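Glyoxalase/bleomycin resistance protein/dioxygenase (Sphaerobacter thermophilus, PDB 4HC5) is a member of the vicinal oxygen chelate (glyoxalase/bleomycin resistance/dioxygenase) superfamily and may act as a dioxygenase. Local coordinates at residues Tyr13-Thr18 against Gln60-Leu65; Ile19-Gln24 against Asp124-Phe129; Glu38-Asn43 against Phe51-Pro56; Arg88-Ala93 against Arg116-Ser121. All blocks are in the same frame, centred on the assembly; numbering follows the deposited sequence. Where two conformers were deposited one is given.

Interaction 1. Residues Tyr13-Thr18 against Gln60-Leu65; sequences YVHSAT and QTQVAL
Torsions bring Tyr-13 and Gln-60 face to face: the tyrosine CG sits between its backbone N and carbonyl carbon (chi1 63°), while the glutamine runs out extended with CG anti to N (chi1 179°), which lays its amide over one ring face. The two planes are only 4° apart, a flat stack with NE2 3.5 Å from Tyr-13 CG. This closes one end of a parallel strand pair in a mixed four-stranded sheet of the βαβββ module from which the glyoxalase fold is built. Ser-16, Ala-17 and Thr-18 pair with Gln-62, Val-63 and Ala-64, and the nearly straight Gln-62 N to His-15 O bond (3.0 Å) opens the ladder. Tyr-13, Val-14 and Ser-16 also join an antiparallel ladder with the second subunit, carrying the sheet across the interface. The His-15 ring lies oblique to the Gln-62 amide, whose OE1 is bound by Thr-53. At the strand entry, Thr-61 OG1 donates to Val-14 O over 2.8 Å.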
loop_
_atom_site.group_PDB
_atom_site.type_symbol
_atom_site.label_atom_id
_atom_site.label_comp_id
_atom_site.label_asym_id
_atom_site.label_seq_id
_atom_site.Cartn_x
_atom_site.Cartn_y
_atom_site.Cartn_z
ATOM N N TYR A 13 -11.352 -3.906 3.500
ATOM C CA TYR A 13 -9.923 -4.205 3.298
ATOM C C TYR A 13 -9.289 -3.167 2.381
ATOM O O TYR A 13 -9.988 -2.441 1.679
ATOM C CB TYR A 13 -9.720 -5.666 2.788
ATOM C CG TYR A 13 -10.311 -6.026 1.468
ATOM C CD1 TYR A 13 -11.626 -6.531 1.378
ATOM C CD2 TYR A 13 -9.564 -5.954 0.271
ATOM C CE1 TYR A 13 -12.188 -6.847 0.152
ATOM C CE2 TYR A 13 -10.139 -6.291 -0.947
ATOM C CZ TYR A 13 -11.426 -6.745 -1.012
ATOM O OH TYR A 13 -11.981 -7.090 -2.222
ATOM N N VAL A 14 -7.962 -3.200 2.387
ATOM C CA VAL A 14 -7.143 -2.441 1.427
ATOM C C VAL A 14 -7.130 -3.198 0.091
ATOM O O VAL A 14 -6.663 -4.326 0.005
ATOM C CB VAL A 14 -5.754 -2.209 1.945
ATOM C CG1 VAL A 14 -4.932 -1.475 0.837
ATOM C CG2 VAL A 14 -5.756 -1.438 3.269
ATOM N N HIS A 15 -7.687 -2.591 -0.959
ATOM C CA HIS A 15 -7.683 -3.214 -2.274
ATOM C C HIS A 15 -6.265 -3.316 -2.867
ATOM O O HIS A 15 -5.857 -4.368 -3.385
ATOM C CB HIS A 15 -8.585 -2.432 -3.247
ATOM C CG HIS A 15 -8.572 -3.020 -4.592
ATOM N ND1 HIS A 15 -7.632 -2.682 -5.541
ATOM C CD2 HIS A 15 -9.326 -4.010 -5.140
ATOM C CE1 HIS A 15 -7.832 -3.459 -6.641
ATOM N NE2 HIS A 15 -8.848 -4.275 -6.395
ATOM N N SER A 16 -5.559 -2.203 -2.798
ATOM C CA SER A 16 -4.272 -2.068 -3.499
ATOM C C SER A 16 -3.556 -0.834 -2.977
ATOM O O SER A 16 -4.154 0.100 -2.519
ATOM C CB SER A 16 -4.438 -1.960 -5.008
ATOM O OG SER A 16 -5.421 -1.043 -5.407
ATOM N N ALA A 17 -2.222 -0.907 -3.107
ATOM C CA ALA A 17 -1.319 0.252 -2.990
ATOM C C ALA A 17 -0.581 0.360 -4.346
ATOM O O ALA A 17 -0.607 -0.577 -5.137
ATOM C CB ALA A 17 -0.337 0.022 -1.858
ATOM N N THR A 18 -0.005 1.496 -4.593
ATOM C CA THR A 18 0.589 1.799 -5.876
ATOM C C THR A 18 2.099 2.067 -5.770
ATOM O O THR A 18 2.550 2.739 -4.825
ATOM C CB THR A 18 -0.108 3.034 -6.526
ATOM O OG1 THR A 18 -1.511 2.805 -6.584
ATOM C CG2 THR A 18 0.376 3.359 -7.952
ATOM N N GLN A 60 -4.663 -11.183 -0.644
ATOM C CA GLN A 60 -5.803 -10.238 -0.879
ATOM C C GLN A 60 -5.384 -8.905 -1.591
ATOM O O GLN A 60 -5.832 -8.579 -2.697
ATOM C CB GLN A 60 -6.508 -10.012 0.395
ATOM C CG GLN A 60 -7.665 -9.079 0.349
ATOM C CD GLN A 60 -8.365 -9.011 1.696
ATOM O OE1 GLN A 60 -7.784 -8.674 2.739
ATOM N NE2 GLN A 60 -9.645 -9.454 1.681
ATOM N N THR A 61 -4.481 -8.184 -0.983
ATOM C CA THR A 61 -4.109 -6.831 -1.399
ATOM C C THR A 61 -3.139 -6.900 -2.616
ATOM O O THR A 61 -2.091 -7.546 -2.548
ATOM C CB THR A 61 -3.592 -6.036 -0.233
ATOM O OG1 THR A 61 -4.566 -5.948 0.790
ATOM C CG2 THR A 61 -3.160 -4.624 -0.649
ATOM N N GLN A 62 -3.456 -6.121 -3.615
ATOM C CA GLN A 62 -2.712 -6.006 -4.880
ATOM C C GLN A 62 -1.750 -4.825 -4.830
ATOM O O GLN A 62 -1.874 -3.935 -3.970
ATOM C CB GLN A 62 -3.712 -5.862 -6.001
ATOM C CG GLN A 62 -4.690 -7.016 -6.157
ATOM C CD GLN A 62 -5.830 -6.742 -7.130
ATOM O OE1 GLN A 62 -5.742 -5.875 -8.013
ATOM N NE2 GLN A 62 -6.935 -7.471 -6.941
ATOM N N VAL A 63 -0.813 -4.805 -5.761
ATOM C CA VAL A 63 0.061 -3.651 -6.003
ATOM C C VAL A 63 -0.208 -3.176 -7.449
ATOM O O VAL A 63 -0.120 -3.965 -8.408
ATOM C CB VAL A 63 1.541 -4.053 -5.846
ATOM C CG1 VAL A 63 2.496 -2.888 -6.236
ATOM C CG2 VAL A 63 1.800 -4.587 -4.414
ATOM N N ALA A 64 -0.595 -1.890 -7.565
ATOM C CA ALA A 64 -0.818 -1.255 -8.845
ATOM C C ALA A 64 0.588 -0.743 -9.360
ATOM O O ALA A 64 1.400 -0.193 -8.602
ATOM C CB ALA A 64 -1.801 -0.091 -8.711
ATOM N N LEU A 65 0.775 -1.012 -10.649
ATOM C CA LEU A 65 2.021 -0.592 -11.338
ATOM C C LEU A 65 1.691 0.661 -12.121
ATOM O O LEU A 65 1.275 0.609 -13.259
ATOM C CB LEU A 65 2.461 -1.733 -12.257
ATOM C CG LEU A 65 2.763 -3.100 -11.538
ATOM C CD1 LEU A 65 3.226 -4.143 -12.544
ATOM C CD2 LEU A 65 3.758 -2.906 -10.367
HETATM O O HOH W 1 -7.547 -6.634 -3.563
HETATM O O HOH W 2 -10.021 -6.591 -7.393
#

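Interaction 2. Residues Ile19-Gln24 against Asp124-Phe129. With GOL (glycerol), chain E.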
loop_
_atom_site.group_PDB
_atom_site.type_symbol
_atom_site.label_atom_id
_atom_site.label_comp_id
_atom_site.label_asym_id
_atom_site.label_seq_id
_atom_site.Cartn_x
_atom_site.Cartn_y
_atom_site.Cartn_z
ATOM N N ILE A 19 2.795 1.527 -6.770
ATOM C CA ILE A 19 4.227 1.929 -6.940
ATOM C C ILE A 19 4.295 2.618 -8.326
ATOM O O ILE A 19 3.419 2.470 -9.147
ATOM C CB ILE A 19 5.185 0.789 -6.807
ATOM C CG1 ILE A 19 4.945 -0.284 -7.882
ATOM C CG2 ILE A 19 5.122 0.174 -5.392
ATOM C CD1 ILE A 19 6.049 -1.354 -8.013
ATOM N N ILE A 20 5.326 3.381 -8.512
ATOM C CA ILE A 20 5.591 4.098 -9.772
ATOM C C ILE A 20 6.748 3.408 -10.491
ATOM O O ILE A 20 7.834 3.293 -9.949
ATOM C CB ILE A 20 5.859 5.584 -9.471
ATOM C CG1 ILE A 20 4.814 6.234 -8.538
ATOM C CG2 ILE A 20 5.938 6.389 -10.796
ATOM C CD1 ILE A 20 3.382 6.269 -9.031
ATOM N N VAL A 21 6.458 3.081 -11.738
ATOM C CA VAL A 21 7.389 2.410 -12.622
ATOM C C VAL A 21 7.567 3.224 -13.906
ATOM O O VAL A 21 6.752 4.094 -14.192
ATOM C CB VAL A 21 6.989 0.946 -12.935
ATOM C CG1 VAL A 21 6.890 0.132 -11.600
ATOM C CG2 VAL A 21 5.748 0.847 -13.774
ATOM N N SER A 22 8.618 2.920 -14.673
ATOM C CA SER A 22 8.845 3.670 -15.929
ATOM C C SER A 22 8.189 3.019 -17.149
ATOM O O SER A 22 7.961 3.675 -18.180
ATOM C CB SER A 22 10.314 3.830 -16.167
ATOM O OG SER A 22 11.014 2.606 -16.210
ATOM N N ASP A 23 7.899 1.714 -17.044
ATOM C CA ASP A 23 7.395 0.913 -18.133
ATOM C C ASP A 23 6.571 -0.193 -17.535
ATOM O O ASP A 23 7.067 -1.112 -16.891
ATOM C CB ASP A 23 8.585 0.405 -18.989
ATOM C CG ASP A 23 8.206 -0.353 -20.201
ATOM O OD1 ASP A 23 7.344 -1.232 -20.109
ATOM O OD2 ASP A 23 8.933 -0.204 -21.274
ATOM N N GLN A 24 5.298 -0.124 -17.838
ATOM C CA GLN A 24 4.356 -1.110 -17.293
ATOM C C GLN A 24 4.632 -2.548 -17.746
ATOM O O GLN A 24 4.488 -3.495 -16.928
ATOM C CB GLN A 24 2.898 -0.714 -17.443
ATOM C CG GLN A 24 2.496 0.567 -16.764
ATOM C CD GLN A 24 1.041 0.879 -16.962
ATOM O OE1 GLN A 24 0.634 1.157 -18.148
ATOM N NE2 GLN A 24 0.256 0.823 -15.972
ATOM N N ASP A 124 13.515 -0.278 -11.377
ATOM C CA ASP A 124 13.393 1.193 -11.293
ATOM C C ASP A 124 13.952 1.771 -10.007
ATOM O O ASP A 124 13.877 2.962 -9.784
ATOM C CB ASP A 124 11.970 1.660 -11.471
ATOM C CG ASP A 124 11.477 1.672 -12.919
ATOM O OD1 ASP A 124 12.138 2.309 -13.778
ATOM O OD2 ASP A 124 10.427 1.012 -13.177
ATOM N N GLY A 125 14.462 0.901 -9.144
ATOM C CA GLY A 125 14.977 1.364 -7.898
ATOM C C GLY A 125 13.955 1.533 -6.761
ATOM O O GLY A 125 14.287 2.086 -5.696
ATOM N N ASN A 126 12.741 1.049 -7.019
ATOM C CA ASN A 126 11.762 1.010 -5.885
ATOM C C ASN A 126 12.202 -0.041 -4.852
ATOM O O ASN A 126 12.398 -1.195 -5.213
ATOM C CB ASN A 126 10.401 0.630 -6.417
ATOM C CG ASN A 126 9.797 1.692 -7.362
ATOM O OD1 ASN A 126 9.786 2.877 -7.008
ATOM N ND2 ASN A 126 9.306 1.275 -8.532
ATOM N N GLN A 127 12.284 0.423 -3.617
ATOM C CA GLN A 127 12.780 -0.406 -2.516
ATOM C C GLN A 127 11.656 -0.937 -1.606
ATOM O O GLN A 127 10.712 -0.243 -1.234
ATOM C CB GLN A 127 13.800 0.348 -1.660
ATOM C CG GLN A 127 14.639 -0.630 -0.796
ATOM C CD GLN A 127 15.765 0.075 -0.038
ATOM O OE1 GLN A 127 16.983 -0.215 -0.181
ATOM N NE2 GLN A 127 15.356 0.955 0.799
ATOM N N PHE A 128 11.817 -2.241 -1.363
ATOM C CA PHE A 128 10.855 -2.953 -0.454
ATOM C C PHE A 128 11.640 -3.493 0.722
ATOM O O PHE A 128 12.771 -3.993 0.589
ATOM C CB PHE A 128 10.193 -4.116 -1.199
ATOM C CG PHE A 128 9.410 -3.707 -2.394
ATOM C CD1 PHE A 128 8.131 -3.300 -2.307
ATOM C CD2 PHE A 128 9.992 -3.646 -3.641
ATOM C CE1 PHE A 128 7.414 -2.900 -3.405
ATOM C CE2 PHE A 128 9.302 -3.201 -4.752
ATOM C CZ PHE A 128 7.958 -2.870 -4.637
ATOM N N PHE A 129 10.954 -3.585 1.867
ATOM C CA PHE A 129 11.441 -4.274 3.069
ATOM C C PHE A 129 10.830 -5.673 3.049
ATOM O O PHE A 129 9.612 -5.800 2.889
ATOM C CB PHE A 129 11.005 -3.482 4.279
ATOM C CG PHE A 129 11.575 -3.946 5.607
ATOM C CD1 PHE A 129 12.943 -4.193 5.740
ATOM C CD2 PHE A 129 10.793 -3.997 6.757
ATOM C CE1 PHE A 129 13.449 -4.534 6.981
ATOM C CE2 PHE A 129 11.314 -4.323 7.984
ATOM C CZ PHE A 129 12.679 -4.579 8.077
HETATM C C1 GOL E . 12.597 -0.350 -17.191
HETATM O O1 GOL E . 11.944 0.703 -17.844
HETATM C C2 GOL E . 14.079 0.132 -16.948
HETATM O O2 GOL E . 14.771 1.205 -17.709
HETATM C C3 GOL E . 14.158 0.459 -15.440
HETATM O O3 GOL E . 14.608 1.792 -15.244
HETATM O O HOH W 3 7.252 3.910 -6.419
HETATM O O HOH W 4 9.816 -0.403 -15.583
#
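Ser-22 and Asp-124 form the polar end of this contact, whereas Asn-126 and Phe-128 hold its buried end against Ile-19, Ile-20 and Val-21. In the packed part, Asn-126, with CG anti to its carbonyl carbon (chi1 -66°), turns ND2 onto the last strand residue, donating to Ile-20 O at 2.9 Å, with the acceptor close to the amide plane but the donor well above the carbonyl plane. The other amide atom, OD1, takes a hydrogen from Gly-78 N and one from a water that in turn accepts from Ile-20 N, so both ends of this buried side chain are satisfied. Beside it, the Ile-19 CD1 methyl meets the edge of the Phe-128 ring at CZ, 4.2 Å away.

The solvent side is built on carboxylate bonds. Asp-124 grips Ser-22 twice, taking OG on the syn lone pair of OD1 (2.7 Å) and the backbone N from above the carboxylate plane at OD2 (3.0 Å). A glycerol, probably from the crystallisation liquor, bridges Ser-22 OG and Asp-124 OD1, and a water links OD2 to Asp-23 O.

The contact thus joins the two four-stranded sheets of the chain where strand 13-20 gives way to helix 24-34, N-capped by Asp-23; Tyr-31 of that helix packs on both Ile-19 and Phe-128, and Phe-128 also touches Thr-81 of strand 79-87.

Interaction 3. Residues Glu38-Asn43 against Phe51-Pro56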
loop_
_atom_site.group_PDB
_atom_site.type_symbol
_atom_site.label_atom_id
_atom_site.label_comp_id
_atom_site.label_asym_id
_atom_site.label_seq_id
_atom_site.Cartn_x
_atom_site.Cartn_y
_atom_site.Cartn_z
ATOM N N GLU A 38 1.096 -12.695 -9.526
ATOM C CA GLU A 38 0.144 -12.952 -10.589
ATOM C C GLU A 38 -0.480 -11.615 -11.049
ATOM O O GLU A 38 -0.837 -10.763 -10.214
ATOM C CB GLU A 38 -0.996 -13.861 -10.112
ATOM C CG GLU A 38 -0.559 -15.239 -9.666
ATOM C CD GLU A 38 -1.641 -15.957 -8.831
ATOM O OE1 GLU A 38 -2.764 -15.359 -8.597
ATOM O OE2 GLU A 38 -1.412 -17.121 -8.391
ATOM N N LYS A 39 -0.655 -11.466 -12.343
ATOM C CA LYS A 39 -1.331 -10.257 -12.891
ATOM C C LYS A 39 -2.816 -10.429 -12.556
ATOM O O LYS A 39 -3.428 -11.472 -12.710
ATOM C CB LYS A 39 -1.146 -10.097 -14.409
ATOM C CG LYS A 39 -1.696 -8.744 -14.961
ATOM C CD LYS A 39 -1.372 -8.477 -16.421
ATOM C CE LYS A 39 -2.209 -9.222 -17.352
ATOM N NZ LYS A 39 -1.870 -8.947 -18.798
ATOM N N VAL A 40 -3.418 -9.307 -12.162
ATOM C CA VAL A 40 -4.863 -9.235 -11.977
ATOM C C VAL A 40 -5.478 -8.266 -12.987
ATOM O O VAL A 40 -5.871 -8.669 -14.082
ATOM C CB VAL A 40 -5.253 -8.947 -10.481
ATOM C CG1 VAL A 40 -6.764 -8.925 -10.348
ATOM C CG2 VAL A 40 -4.595 -9.983 -9.542
ATOM N N PHE A 41 -5.437 -6.968 -12.672
ATOM C CA PHE A 41 -5.930 -5.979 -13.614
ATOM C C PHE A 41 -4.947 -5.709 -14.751
ATOM O O PHE A 41 -3.723 -5.620 -14.557
ATOM C CB PHE A 41 -6.234 -4.632 -12.923
ATOM C CG PHE A 41 -7.531 -4.573 -12.209
ATOM C CD1 PHE A 41 -7.618 -4.963 -10.918
ATOM C CD2 PHE A 41 -8.677 -4.159 -12.852
ATOM C CE1 PHE A 41 -8.805 -4.973 -10.241
ATOM C CE2 PHE A 41 -9.855 -4.102 -12.180
ATOM C CZ PHE A 41 -9.929 -4.466 -10.848
ATOM N N ASP A 42 -5.554 -5.486 -15.926
ATOM C CA ASP A 42 -4.873 -4.937 -17.098
ATOM C C ASP A 42 -5.959 -4.419 -18.035
ATOM O O ASP A 42 -6.476 -5.082 -18.924
ATOM C CB ASP A 42 -4.008 -5.995 -17.722
ATOM C CG ASP A 42 -3.154 -5.469 -18.816
ATOM O OD1 ASP A 42 -3.351 -4.298 -19.195
ATOM O OD2 ASP A 42 -2.272 -6.229 -19.291
ATOM N N ASN A 43 -6.360 -3.222 -17.707
ATOM C CA ASN A 43 -7.541 -2.604 -18.275
ATOM C C ASN A 43 -7.412 -1.107 -18.482
ATOM O O ASN A 43 -7.078 -0.390 -17.510
ATOM C CB ASN A 43 -8.774 -2.832 -17.396
ATOM C CG ASN A 43 -10.063 -2.367 -18.016
ATOM O OD1 ASN A 43 -10.604 -3.018 -18.935
ATOM N ND2 ASN A 43 -10.467 -1.200 -17.635
ATOM N N PHE A 51 -4.691 0.529 -16.325
ATOM C CA PHE A 51 -4.697 0.144 -14.938
ATOM C C PHE A 51 -4.220 -1.312 -14.843
ATOM O O PHE A 51 -4.862 -2.217 -15.330
ATOM C CB PHE A 51 -6.046 0.336 -14.235
ATOM C CG PHE A 51 -5.997 0.075 -12.787
ATOM C CD1 PHE A 51 -5.299 0.919 -11.925
ATOM C CD2 PHE A 51 -6.659 -1.009 -12.248
ATOM C CE1 PHE A 51 -5.255 0.697 -10.569
ATOM C CE2 PHE A 51 -6.628 -1.271 -10.900
ATOM C CZ PHE A 51 -5.937 -0.386 -10.014
ATOM N N VAL A 52 -3.020 -1.474 -14.195
ATOM C CA VAL A 52 -2.333 -2.771 -14.131
ATOM C C VAL A 52 -2.046 -3.038 -12.673
ATOM O O VAL A 52 -1.473 -2.207 -11.947
ATOM C CB VAL A 52 -1.011 -2.793 -14.952
ATOM C CG1 VAL A 52 -0.248 -4.111 -14.735
ATOM C CG2 VAL A 52 -1.250 -2.481 -16.446
ATOM N N THR A 53 -2.433 -4.246 -12.230
ATOM C CA THR A 53 -2.076 -4.681 -10.897
ATOM C C THR A 53 -1.547 -6.132 -10.876
ATOM O O THR A 53 -1.830 -6.947 -11.750
ATOM C CB THR A 53 -3.229 -4.620 -9.853
ATOM O OG1 THR A 53 -4.165 -5.653 -10.140
ATOM C CG2 THR A 53 -3.970 -3.271 -9.803
ATOM N N VAL A 54 -0.774 -6.408 -9.816
ATOM C CA VAL A 54 -0.201 -7.705 -9.561
ATOM C C VAL A 54 -0.433 -8.063 -8.066
ATOM O O VAL A 54 -0.621 -7.216 -7.219
ATOM C CB VAL A 54 1.330 -7.755 -9.870
ATOM C CG1 VAL A 54 1.573 -7.706 -11.377
ATOM C CG2 VAL A 54 2.091 -6.635 -9.147
ATOM N N VAL A 55 -0.464 -9.377 -7.794
ATOM C CA VAL A 55 -0.743 -9.823 -6.427
ATOM C C VAL A 55 0.139 -11.040 -6.090
ATOM O O VAL A 55 0.336 -11.886 -6.917
ATOM C CB VAL A 55 -2.251 -10.200 -6.236
ATOM C CG1 VAL A 55 -2.646 -11.488 -6.981
ATOM C CG2 VAL A 55 -2.651 -10.291 -4.775
ATOM N N PRO A 56 0.620 -11.118 -4.839
ATOM C CA PRO A 56 1.232 -12.376 -4.446
ATOM C C PRO A 56 0.229 -13.506 -4.506
ATOM O O PRO A 56 -0.940 -13.304 -4.174
ATOM C CB PRO A 56 1.715 -12.110 -2.987
ATOM C CG PRO A 56 1.871 -10.600 -2.930
ATOM C CD PRO A 56 0.707 -10.094 -3.787
#
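Phe-51 points the edge of its ring at the face of Phe-41, an edge-to-face pair with planes at 67° and Phe-51 CE2 3.7 Å from Phe-41 CG. With CG anti to its backbone N (chi1 -174°), the Phe-51 ring swings back toward the neighbouring strand, and its backbone exchanges two hydrogen bonds with Asn-43. Val-52 follows on the other face, where its CG2 lies alongside Asp-42 OD1. That carboxylate is held from two directions, by Arg-50 at OD1 and by Lys-39 NZ, 2.8 Å from Asp-42 OD2, in a salt bridge on the anti lone pair.

Thr-53 then bonds through backbone and side chain alike: its O accepts from Val-40 N (2.9 Å), its N donates to Phe-41 O, and its OG1 accepts from Phe-41 N (3.1 Å) while also bonding to Gln-62 of the next strand. Val-54 lies opposite Lys-39 as a non-hydrogen-bonded pair. Val-55 closes the ladder with two bonds to Glu-38, and its CG1 packs on Val-40 CG2 at 3.6 Å. The register slips by one residue between Lys-39 and Asp-42, where Val-40 and Phe-41 both bond to Thr-53: a beta bulge in the antiparallel hairpin of strands 38-46 and 49-55.

Interaction 4. Residues Arg88-Ala93 against Arg116-Ser121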
loop_
_atom_site.group_PDB
_atom_site.type_symbol
_atom_site.label_atom_id
_atom_site.label_comp_id
_atom_site.label_asym_id
_atom_site.label_seq_id
_atom_site.Cartn_x
_atom_site.Cartn_y
_atom_site.Cartn_z
ATOM N N ARG A 88 7.595 -16.532 3.769
ATOM C CA ARG A 88 7.696 -17.600 4.771
ATOM C C ARG A 88 9.072 -18.251 4.915
ATOM O O ARG A 88 9.345 -18.957 5.886
ATOM C CB ARG A 88 6.595 -18.640 4.559
ATOM C CG ARG A 88 5.222 -17.963 4.672
ATOM C CD ARG A 88 4.069 -18.864 5.132
ATOM N NE ARG A 88 2.842 -18.032 5.156
ATOM C CZ ARG A 88 2.017 -17.809 4.127
ATOM N NH1 ARG A 88 0.946 -17.010 4.279
ATOM N NH2 ARG A 88 2.243 -18.379 2.945
ATOM N N ASP A 89 9.958 -18.043 3.943
ATOM C CA ASP A 89 11.349 -18.575 3.963
ATOM C C ASP A 89 12.290 -17.544 3.317
ATOM O O ASP A 89 12.430 -17.493 2.145
ATOM C CB ASP A 89 11.427 -19.936 3.309
ATOM C CG ASP A 89 12.785 -20.569 3.442
ATOM O OD1 ASP A 89 13.729 -19.888 3.749
ATOM O OD2 ASP A 89 12.855 -21.765 3.207
ATOM N N ILE A 90 12.869 -16.708 4.149
ATOM C CA ILE A 90 13.688 -15.613 3.668
ATOM C C ILE A 90 15.048 -16.068 3.128
ATOM O O ILE A 90 15.563 -15.456 2.263
ATOM C CB ILE A 90 13.795 -14.446 4.673
ATOM C CG1 ILE A 90 14.182 -13.180 3.924
ATOM C CG2 ILE A 90 14.764 -14.774 5.787
ATOM C CD1 ILE A 90 14.077 -11.915 4.711
ATOM N N ASP A 91 15.561 -17.178 3.620
ATOM C CA ASP A 91 16.812 -17.704 3.098
ATOM C C ASP A 91 16.585 -18.178 1.655
ATOM O O ASP A 91 17.355 -17.923 0.797
ATOM C CB ASP A 91 17.299 -18.845 3.946
ATOM C CG ASP A 91 17.867 -18.393 5.232
ATOM O OD1 ASP A 91 18.284 -17.260 5.347
ATOM O OD2 ASP A 91 17.893 -19.226 6.116
ATOM N N GLU A 92 15.492 -18.861 1.414
ATOM C CA GLU A 92 15.168 -19.314 0.063
ATOM C C GLU A 92 14.874 -18.149 -0.857
ATOM O O GLU A 92 15.296 -18.132 -2.012
ATOM C CB GLU A 92 14.002 -20.285 0.086
ATOM C CG GLU A 92 13.753 -20.904 -1.264
ATOM C CD GLU A 92 14.923 -21.819 -1.708
ATOM O OE1 GLU A 92 15.096 -21.962 -2.921
ATOM O OE2 GLU A 92 15.691 -22.385 -0.862
ATOM N N ALA A 93 14.111 -17.171 -0.349
ATOM C CA ALA A 93 13.771 -15.987 -1.169
ATOM C C ALA A 93 15.065 -15.259 -1.582
ATOM O O ALA A 93 15.268 -14.882 -2.749
ATOM C CB ALA A 93 12.796 -15.031 -0.482
ATOM N N ARG A 116 13.791 -11.882 10.936
ATOM C CA ARG A 116 14.827 -11.683 9.970
ATOM C C ARG A 116 14.265 -10.925 8.774
ATOM O O ARG A 116 13.153 -11.104 8.422
ATOM C CB ARG A 116 15.448 -13.001 9.586
ATOM C CG ARG A 116 16.221 -13.608 10.735
ATOM C CD ARG A 116 16.511 -15.058 10.447
ATOM N NE ARG A 116 17.597 -15.156 9.535
ATOM C CZ ARG A 116 17.600 -15.940 8.479
ATOM N NH1 ARG A 116 16.567 -16.694 8.214
ATOM N NH2 ARG A 116 18.642 -15.947 7.723
ATOM N N ALA A 117 15.088 -10.040 8.249
ATOM C CA ALA A 117 14.657 -9.109 7.188
ATOM C C ALA A 117 15.841 -8.677 6.362
ATOM O O ALA A 117 17.016 -8.706 6.803
ATOM C CB ALA A 117 13.919 -7.925 7.771
ATOM N N THR A 118 15.495 -8.124 5.198
ATOM C CA THR A 118 16.434 -7.396 4.358
ATOM C C THR A 118 15.675 -6.473 3.427
ATOM O O THR A 118 14.459 -6.392 3.506
ATOM C CB THR A 118 17.435 -8.333 3.630
ATOM O OG1 THR A 118 18.443 -7.499 2.993
ATOM C CG2 THR A 118 16.779 -9.315 2.685
ATOM N N TRP A 119 16.377 -5.841 2.533
ATOM C CA TRP A 119 15.772 -4.927 1.531
ATOM C C TRP A 119 16.215 -5.282 0.137
ATOM O O TRP A 119 17.350 -5.735 -0.089
ATOM C CB TRP A 119 16.231 -3.474 1.754
ATOM C CG TRP A 119 15.753 -2.885 3.082
ATOM C CD1 TRP A 119 14.699 -1.976 3.272
ATOM C CD2 TRP A 119 16.311 -3.110 4.428
ATOM N NE1 TRP A 119 14.597 -1.657 4.564
ATOM C CE2 TRP A 119 15.554 -2.273 5.328
ATOM C CE3 TRP A 119 17.352 -3.896 4.954
ATOM C CZ2 TRP A 119 15.789 -2.285 6.727
ATOM C CZ3 TRP A 119 17.635 -3.845 6.340
ATOM C CH2 TRP A 119 16.856 -3.080 7.207
ATOM N N PHE A 120 15.308 -5.116 -0.800
ATOM C CA PHE A 120 15.608 -5.311 -2.199
ATOM C C PHE A 120 14.926 -4.257 -3.023
ATOM O O PHE A 120 13.984 -3.571 -2.586
ATOM C CB PHE A 120 15.305 -6.714 -2.683
ATOM C CG PHE A 120 13.847 -6.960 -2.904
ATOM C CD1 PHE A 120 13.271 -6.708 -4.117
ATOM C CD2 PHE A 120 13.070 -7.520 -1.892
ATOM C CE1 PHE A 120 11.930 -6.943 -4.319
ATOM C CE2 PHE A 120 11.722 -7.735 -2.109
ATOM C CZ PHE A 120 11.171 -7.462 -3.309
ATOM N N SER A 121 15.379 -4.116 -4.236
ATOM C CA SER A 121 14.789 -3.184 -5.202
ATOM C C SER A 121 14.376 -3.822 -6.499
ATOM O O SER A 121 14.839 -4.880 -6.904
ATOM C CB SER A 121 15.782 -2.070 -5.550
ATOM O OG SER A 121 16.164 -1.290 -4.411
HETATM O O HOH W 5 14.820 -18.623 6.059
#
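Ile-90 and Asp-91, at the start of helix 90-99, meet Arg-116 on two sides of its guanidinium group. Just before them, Asp-89 is the N-cap: its OD1 accepts from Glu-92 N at 3.1 Å, approached from above the carboxylate plane. Ile-90 comes next, with its CG2 over one face of the guanidinium, 3.6 Å from NH1 of Arg-116. CG1 is anti to the backbone N (chi1 -158°) and the chain continues extended, which carries CD1 to the strand backbone, 3.8 Å from Ala-117 CA; Leu-130 packs against the same side chain. In this second βαβββ module of the glyoxalase fold, the start of the helix packs on the four-stranded mixed sheet, touching strand 116-121 and the adjacent strand 126-132.

Asp-91 completes the grip at the guanidinium edge. Arg-116 NH2 donates to its OD1 at 2.7 Å, close to the guanidinium plane and on the syn side of the carboxylate, whereas the bond from NH1 is weak. The two planar groups are turned 66° against each other, and a bend in the arginine chain at chi3 (78°) folds it toward the helix. One water ties Asp-91 N to Asp-89 OD1 and, weakly, to Arg-116 NH1.

How the interactions relate
Interactions 1 and 3 lie in one mixed sheet, with strand 62-66 paired to strand 13-20 and, through Val-63 and Val-54, to strand 49-55. Both depend on backbone ladders, parallel in the first and antiparallel with a bulge in the second. Interaction 2 takes over where strand 13-20 ends and reaches the other sheet, replacing ladder bonds with side-chain amide and carboxylate bonds. Interaction 4 belongs to that other sheet, about 21 Å from interaction 1 between centres, and Phe-128 N bonds to Phe-120 O where strand 116-121 adjoins strand 126-132. Interaction 4 is mostly buried, yet its salt bridge involves an exposed aspartate; interaction 3 has more exposed residues, and interactions 1 and 4 touch the second subunit.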